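Local coordinates for putative acetyltransferase (Nocardia farcinica, PDB 3D9W), which probably transfers acetyl groups from acetyl-CoA to arylamines, at residues R141-P153 and T157-T169. Residues are numbered along the deposited sequence; the frame is centred on the assembly and turned at random.
Sequences RGPLRPYELRPQP and TLGDWRFRLERRT
Leu158 and Leu165 are the two apolar anchors that 157-169 offers to the winding chain 141-153. With CG anti to its carbonyl carbon (chi1 -66°), Leu158 sends CD1 among Pro143 CB, the carbonyl of Arg145 and Tyr147 CB, the last 3.8 Å away, while its CD2 reaches the carbonyl of Pro146. Pro143, which follows a cis peptide bond, also crosses Phe163 at a slant, its CG nearest the ring's CZ. Leu165 meets Tyr147 roughly at right angles: its CD1 sits at the ring edge, 4.0 Å from Tyr147 CD2. Beyond the ring, Tyr147 OH hydrogen-bonds Tyr191 OH.

Two guanidinium groups each turn a face to the other segment. The extended Arg141 lays a guanidinium face against the rim of the Trp161 indole, NH2 to CE3 3.6 Å, with the planes 79° apart; the same NH2 forms a salt bridge with Glu243, and Trp161 NE1 bonds Ser229 O. Pro151 CG lies over a guanidinium face of Arg167, 3.7 Å from NH2.

Backbone pairing is confined to Gln152 and Leu165, an antiparallel hydrogen-bonded pair in which Leu165 N donates to Gln152 O at 2.8 Å. At the other end one water links Leu144 N to Leu158 O and a second links Arg141 NH1 to Arg162 O.

A type II' turn from Leu158 to Trp161 makes 155-158 and 161-169 a beta hairpin, whose outer strand ends the eight-stranded antiparallel sheet. Strand 147-148 lies at its other margin, and the chain after it crosses to the opposite edge through 152-153, running on into 155-158, consistent with the barrel-like beta domain of arylamine N-acetyltransferases.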
loop_
_atom_site.group_PDB
_atom_site.type_symbol
_atom_site.label_atom_id
_atom_site.label_comp_id
_atom_site.label_asym_id
_atom_site.label_seq_id
_atom_site.Cartn_x
_atom_site.Cartn_y
_atom_site.Cartn_z
ATOM N N ARG A 141 1.263 -2.098 -5.499
ATOM C CA ARG A 141 1.522 -1.973 -6.926
ATOM C C ARG A 141 1.500 -0.497 -7.317
ATOM O O ARG A 141 0.908 -0.115 -8.327
ATOM C CB ARG A 141 0.461 -2.737 -7.717
ATOM C CG ARG A 141 0.689 -2.807 -9.230
ATOM C CD ARG A 141 -0.388 -3.669 -9.857
ATOM N NE ARG A 141 -0.256 -3.850 -11.301
ATOM C CZ ARG A 141 -0.471 -2.899 -12.203
ATOM N NH1 ARG A 141 -0.824 -1.672 -11.829
ATOM N NH2 ARG A 141 -0.361 -3.192 -13.489
ATOM N N GLY A 142 2.153 0.333 -6.514
ATOM C CA GLY A 142 2.171 1.748 -6.800
ATOM C C GLY A 142 0.769 2.286 -6.664
ATOM O O GLY A 142 -0.042 1.696 -5.955
ATOM N N PRO A 143 0.437 3.395 -7.339
ATOM C CA PRO A 143 1.285 4.189 -8.230
ATOM C C PRO A 143 2.543 4.717 -7.557
ATOM O O PRO A 143 2.509 5.090 -6.392
ATOM C CB PRO A 143 0.359 5.316 -8.651
ATOM C CG PRO A 143 -0.946 4.670 -8.663
ATOM C CD PRO A 143 -0.940 3.905 -7.373
ATOM N N LEU A 144 3.647 4.759 -8.302
ATOM C CA LEU A 144 4.916 5.258 -7.762
ATOM C C LEU A 144 5.057 6.785 -7.799
ATOM O O LEU A 144 6.149 7.315 -7.630
ATOM C CB LEU A 144 6.099 4.598 -8.478
ATOM C CG LEU A 144 6.077 4.493 -10.001
ATOM C CD1 LEU A 144 6.123 5.882 -10.622
ATOM C CD2 LEU A 144 7.264 3.655 -10.456
ATOM N N ARG A 145 3.935 7.470 -8.020
ATOM C CA ARG A 145 3.858 8.938 -8.047
ATOM C C ARG A 145 2.431 9.232 -7.646
ATOM O O ARG A 145 1.529 8.464 -7.966
ATOM C CB ARG A 145 4.091 9.516 -9.450
ATOM C CG ARG A 145 5.389 9.075 -10.116
ATOM C CD ARG A 145 6.210 10.253 -10.574
ATOM N NE ARG A 145 7.180 10.682 -9.570
ATOM C CZ ARG A 145 8.479 10.391 -9.606
ATOM N NH1 ARG A 145 8.968 9.659 -10.596
ATOM N NH2 ARG A 145 9.294 10.858 -8.663
ATOM N N PRO A 146 2.202 10.337 -6.932
ATOM C CA PRO A 146 0.830 10.640 -6.536
ATOM C C PRO A 146 -0.003 11.053 -7.745
ATOM O O PRO A 146 0.524 11.578 -8.724
ATOM C CB PRO A 146 1.011 11.778 -5.546
ATOM C CG PRO A 146 2.183 12.517 -6.124
ATOM C CD PRO A 146 3.125 11.400 -6.502
ATOM N N TYR A 147 -1.299 10.788 -7.692
ATOM C CA TYR A 147 -2.171 11.188 -8.778
ATOM C C TYR A 147 -3.113 12.271 -8.272
ATOM O O TYR A 147 -3.665 12.169 -7.180
ATOM C CB TYR A 147 -2.951 9.996 -9.338
ATOM C CG TYR A 147 -3.793 9.223 -8.355
ATOM C CD1 TYR A 147 -3.252 8.177 -7.613
ATOM C CD2 TYR A 147 -5.156 9.484 -8.228
ATOM C CE1 TYR A 147 -4.049 7.404 -6.781
ATOM C CE2 TYR A 147 -5.961 8.723 -7.401
ATOM C CZ TYR A 147 -5.406 7.682 -6.681
ATOM O OH TYR A 147 -6.218 6.917 -5.876
ATOM N N GLU A 148 -3.263 13.321 -9.069
ATOM C CA GLU A 148 -4.111 14.449 -8.711
ATOM C C GLU A 148 -5.562 14.034 -8.491
ATOM O O GLU A 148 -6.094 13.188 -9.217
ATOM C CB GLU A 148 -4.016 15.518 -9.799
ATOM C CG GLU A 148 -4.992 16.667 -9.641
ATOM C CD GLU A 148 -4.550 17.911 -10.390
ATOM O OE1 GLU A 148 -4.192 17.796 -11.586
ATOM O OE2 GLU A 148 -4.567 19.006 -9.780
ATOM N N LEU A 149 -6.206 14.627 -7.491
ATOM C CA LEU A 149 -7.593 14.289 -7.194
ATOM C C LEU A 149 -8.584 15.021 -8.098
ATOM O O LEU A 149 -9.374 15.823 -7.611
ATOM C CB LEU A 149 -7.927 14.611 -5.729
ATOM C CG LEU A 149 -9.043 13.832 -5.014
ATOM C CD1 LEU A 149 -10.042 14.805 -4.438
ATOM C CD2 LEU A 149 -9.729 12.854 -5.964
ATOM N N ARG A 150 -8.548 14.748 -9.402
ATOM C CA ARG A 150 -9.477 15.379 -10.345
ATOM C C ARG A 150 -9.850 14.410 -11.473
ATOM O O ARG A 150 -9.103 13.495 -11.784
ATOM C CB ARG A 150 -8.868 16.639 -10.957
ATOM C CG ARG A 150 -7.800 16.351 -11.989
ATOM C CD ARG A 150 -7.278 17.627 -12.608
ATOM N NE ARG A 150 -6.140 17.370 -13.486
ATOM C CZ ARG A 150 -6.230 16.845 -14.704
ATOM N NH1 ARG A 150 -7.414 16.518 -15.205
ATOM N NH2 ARG A 150 -5.130 16.641 -15.418
ATOM N N PRO A 151 -11.012 14.616 -12.106
ATOM C CA PRO A 151 -11.469 13.753 -13.196
ATOM C C PRO A 151 -10.424 13.583 -14.293
ATOM O O PRO A 151 -9.945 14.566 -14.862
ATOM C CB PRO A 151 -12.711 14.476 -13.701
ATOM C CG PRO A 151 -13.249 15.115 -12.475
ATOM C CD PRO A 151 -12.006 15.669 -11.824
ATOM N N GLN A 152 -10.075 12.330 -14.581
ATOM C CA GLN A 152 -9.094 12.016 -15.615
ATOM C C GLN A 152 -9.501 10.703 -16.276
ATOM O O GLN A 152 -8.854 9.673 -16.107
ATOM C CB GLN A 152 -7.685 11.893 -15.009
ATOM C CG GLN A 152 -7.151 13.190 -14.393
ATOM C CD GLN A 152 -5.796 13.018 -13.725
ATOM O OE1 GLN A 152 -4.796 12.703 -14.378
ATOM N NE2 GLN A 152 -5.759 13.221 -12.412
ATOM N N PRO A 153 -10.596 10.726 -17.042
ATOM C CA PRO A 153 -11.060 9.510 -17.710
ATOM C C PRO A 153 -10.080 8.978 -18.746
ATOM O O PRO A 153 -10.031 7.777 -19.012
ATOM C CB PRO A 153 -12.387 9.947 -18.325
ATOM C CG PRO A 153 -12.147 11.386 -18.638
ATOM C CD PRO A 153 -11.437 11.880 -17.401
ATOM N N THR A 157 -0.265 8.445 -17.466
ATOM C CA THR A 157 0.777 7.561 -16.947
ATOM C C THR A 157 1.549 8.070 -15.740
ATOM O O THR A 157 2.048 9.188 -15.742
ATOM C CB THR A 157 1.810 7.223 -18.041
ATOM O OG1 THR A 157 2.353 8.437 -18.570
ATOM C CG2 THR A 157 1.171 6.435 -19.145
ATOM N N LEU A 158 1.634 7.232 -14.712
ATOM C CA LEU A 158 2.389 7.528 -13.498
ATOM C C LEU A 158 3.573 6.591 -13.676
ATOM O O LEU A 158 3.462 5.388 -13.449
ATOM C CB LEU A 158 1.573 7.166 -12.254
ATOM C CG LEU A 158 0.330 8.046 -12.078
ATOM C CD1 LEU A 158 -0.461 7.552 -10.887
ATOM C CD2 LEU A 158 0.730 9.511 -11.894
ATOM N N GLY A 159 4.699 7.148 -14.101
ATOM C CA GLY A 159 5.838 6.313 -14.389
ATOM C C GLY A 159 5.437 5.703 -15.724
ATOM O O GLY A 159 4.960 6.423 -16.610
ATOM N N ASP A 160 5.591 4.390 -15.880
ATOM C CA ASP A 160 5.211 3.732 -17.129
ATOM C C ASP A 160 3.945 2.915 -16.983
ATOM O O ASP A 160 3.602 2.125 -17.872
ATOM C CB ASP A 160 6.313 2.810 -17.626
ATOM C CG ASP A 160 7.482 3.564 -18.169
ATOM O OD1 ASP A 160 7.261 4.557 -18.890
ATOM O OD2 ASP A 160 8.621 3.158 -17.877
ATOM N N TRP A 161 3.255 3.108 -15.864
ATOM C CA TRP A 161 2.022 2.385 -15.604
ATOM C C TRP A 161 0.859 3.274 -16.015
ATOM O O TRP A 161 0.856 4.459 -15.710
ATOM C CB TRP A 161 1.965 2.013 -14.125
ATOM C CG TRP A 161 3.221 1.308 -13.684
ATOM C CD1 TRP A 161 4.430 1.884 -13.390
ATOM C CD2 TRP A 161 3.422 -0.109 -13.597
ATOM N NE1 TRP A 161 5.367 0.911 -13.134
ATOM C CE2 TRP A 161 4.776 -0.321 -13.256
ATOM C CE3 TRP A 161 2.591 -1.219 -13.779
ATOM C CZ2 TRP A 161 5.318 -1.600 -13.096
ATOM C CZ3 TRP A 161 3.130 -2.487 -13.620
ATOM C CH2 TRP A 161 4.482 -2.667 -13.282
ATOM N N ARG A 162 -0.111 2.695 -16.715
ATOM C CA ARG A 162 -1.263 3.433 -17.218
ATOM C C ARG A 162 -2.484 3.386 -16.297
ATOM O O ARG A 162 -2.848 2.323 -15.792
ATOM C CB ARG A 162 -1.627 2.895 -18.598
ATOM C CG ARG A 162 -0.444 2.844 -19.557
ATOM C CD ARG A 162 -0.532 1.654 -20.518
ATOM N NE ARG A 162 -1.743 1.685 -21.338
ATOM C CZ ARG A 162 -2.147 0.683 -22.117
ATOM N NH1 ARG A 162 -1.431 -0.433 -22.176
ATOM N NH2 ARG A 162 -3.262 0.791 -22.841
ATOM N N PHE A 163 -3.114 4.547 -16.106
ATOM C CA PHE A 163 -4.286 4.691 -15.246
ATOM C C PHE A 163 -5.371 5.593 -15.841
ATOM O O PHE A 163 -5.213 6.171 -16.923
ATOM C CB PHE A 163 -3.896 5.289 -13.889
ATOM C CG PHE A 163 -2.897 4.479 -13.126
ATOM C CD1 PHE A 163 -3.302 3.419 -12.331
ATOM C CD2 PHE A 163 -1.541 4.781 -13.199
ATOM C CE1 PHE A 163 -2.367 2.668 -11.614
ATOM C CE2 PHE A 163 -0.601 4.039 -12.491
ATOM C CZ PHE A 163 -1.015 2.979 -11.696
ATOM N N ARG A 164 -6.462 5.707 -15.082
ATOM C CA ARG A 164 -7.636 6.515 -15.407
ATOM C C ARG A 164 -8.351 6.816 -14.098
ATOM O O ARG A 164 -8.736 5.900 -13.378
ATOM C CB ARG A 164 -8.618 5.751 -16.304
ATOM C CG ARG A 164 -8.245 5.637 -17.760
ATOM C CD ARG A 164 -9.227 4.708 -18.483
ATOM N NE ARG A 164 -8.808 4.447 -19.861
ATOM C CZ ARG A 164 -9.352 3.532 -20.664
ATOM N NH1 ARG A 164 -10.355 2.771 -20.225
ATOM N NH2 ARG A 164 -8.891 3.382 -21.911
ATOM N N LEU A 165 -8.511 8.093 -13.781
ATOM C CA LEU A 165 -9.215 8.474 -12.569
ATOM C C LEU A 165 -10.611 8.871 -13.027
ATOM O O LEU A 165 -10.777 9.692 -13.936
ATOM C CB LEU A 165 -8.540 9.658 -11.872
ATOM C CG LEU A 165 -8.556 9.620 -10.339
ATOM C CD1 LEU A 165 -8.449 11.034 -9.804
ATOM C CD2 LEU A 165 -9.830 8.978 -9.824
ATOM N N GLU A 166 -11.615 8.290 -12.390
ATOM C CA GLU A 166 -12.988 8.559 -12.759
ATOM C C GLU A 166 -13.794 9.076 -11.576
ATOM O O GLU A 166 -13.623 8.594 -10.459
ATOM C CB GLU A 166 -13.578 7.265 -13.283
ATOM C CG GLU A 166 -14.970 7.331 -13.819
ATOM C CD GLU A 166 -15.175 6.251 -14.859
ATOM O OE1 GLU A 166 -14.516 6.354 -15.926
ATOM O OE2 GLU A 166 -15.963 5.303 -14.609
ATOM N N ARG A 167 -14.651 10.069 -11.819
ATOM C CA ARG A 167 -15.495 10.619 -10.761
ATOM C C ARG A 167 -16.958 10.289 -11.033
ATOM O O ARG A 167 -17.550 10.781 -11.988
ATOM C CB ARG A 167 -15.346 12.141 -10.630
ATOM C CG ARG A 167 -15.702 12.635 -9.215
ATOM C CD ARG A 167 -16.834 13.658 -9.153
ATOM N NE ARG A 167 -16.403 14.994 -9.559
ATOM C CZ ARG A 167 -16.675 15.542 -10.742
ATOM N NH1 ARG A 167 -17.387 14.868 -11.642
ATOM N NH2 ARG A 167 -16.223 16.758 -11.032
ATOM N N ARG A 168 -17.533 9.446 -10.189
ATOM C CA ARG A 168 -18.919 9.055 -10.343
ATOM C C ARG A 168 -19.724 9.599 -9.178
ATOM O O ARG A 168 -19.207 10.346 -8.339
ATOM C CB ARG A 168 -19.042 7.529 -10.360
ATOM C CG ARG A 168 -18.413 6.842 -11.551
ATOM C CD ARG A 168 -18.698 5.338 -11.502
ATOM N NE ARG A 168 -17.898 4.613 -12.488
ATOM C CZ ARG A 168 -17.805 3.284 -12.578
ATOM N NH1 ARG A 168 -18.477 2.499 -11.731
ATOM N NH2 ARG A 168 -17.014 2.736 -13.508
ATOM N N THR A 169 -20.995 9.212 -9.135
ATOM C CA THR A 169 -21.886 9.618 -8.066
ATOM C C THR A 169 -22.454 8.352 -7.430
ATOM O O THR A 169 -22.979 7.477 -8.126
ATOM C CB THR A 169 -23.057 10.450 -8.589
ATOM O OG1 THR A 169 -22.713 11.003 -9.860
ATOM C CG2 THR A 169 -23.371 11.581 -7.625
HETATM O O HOH W 1 -1.330 0.441 -14.005
HETATM O O HOH W 2 3.021 3.995 -11.343
#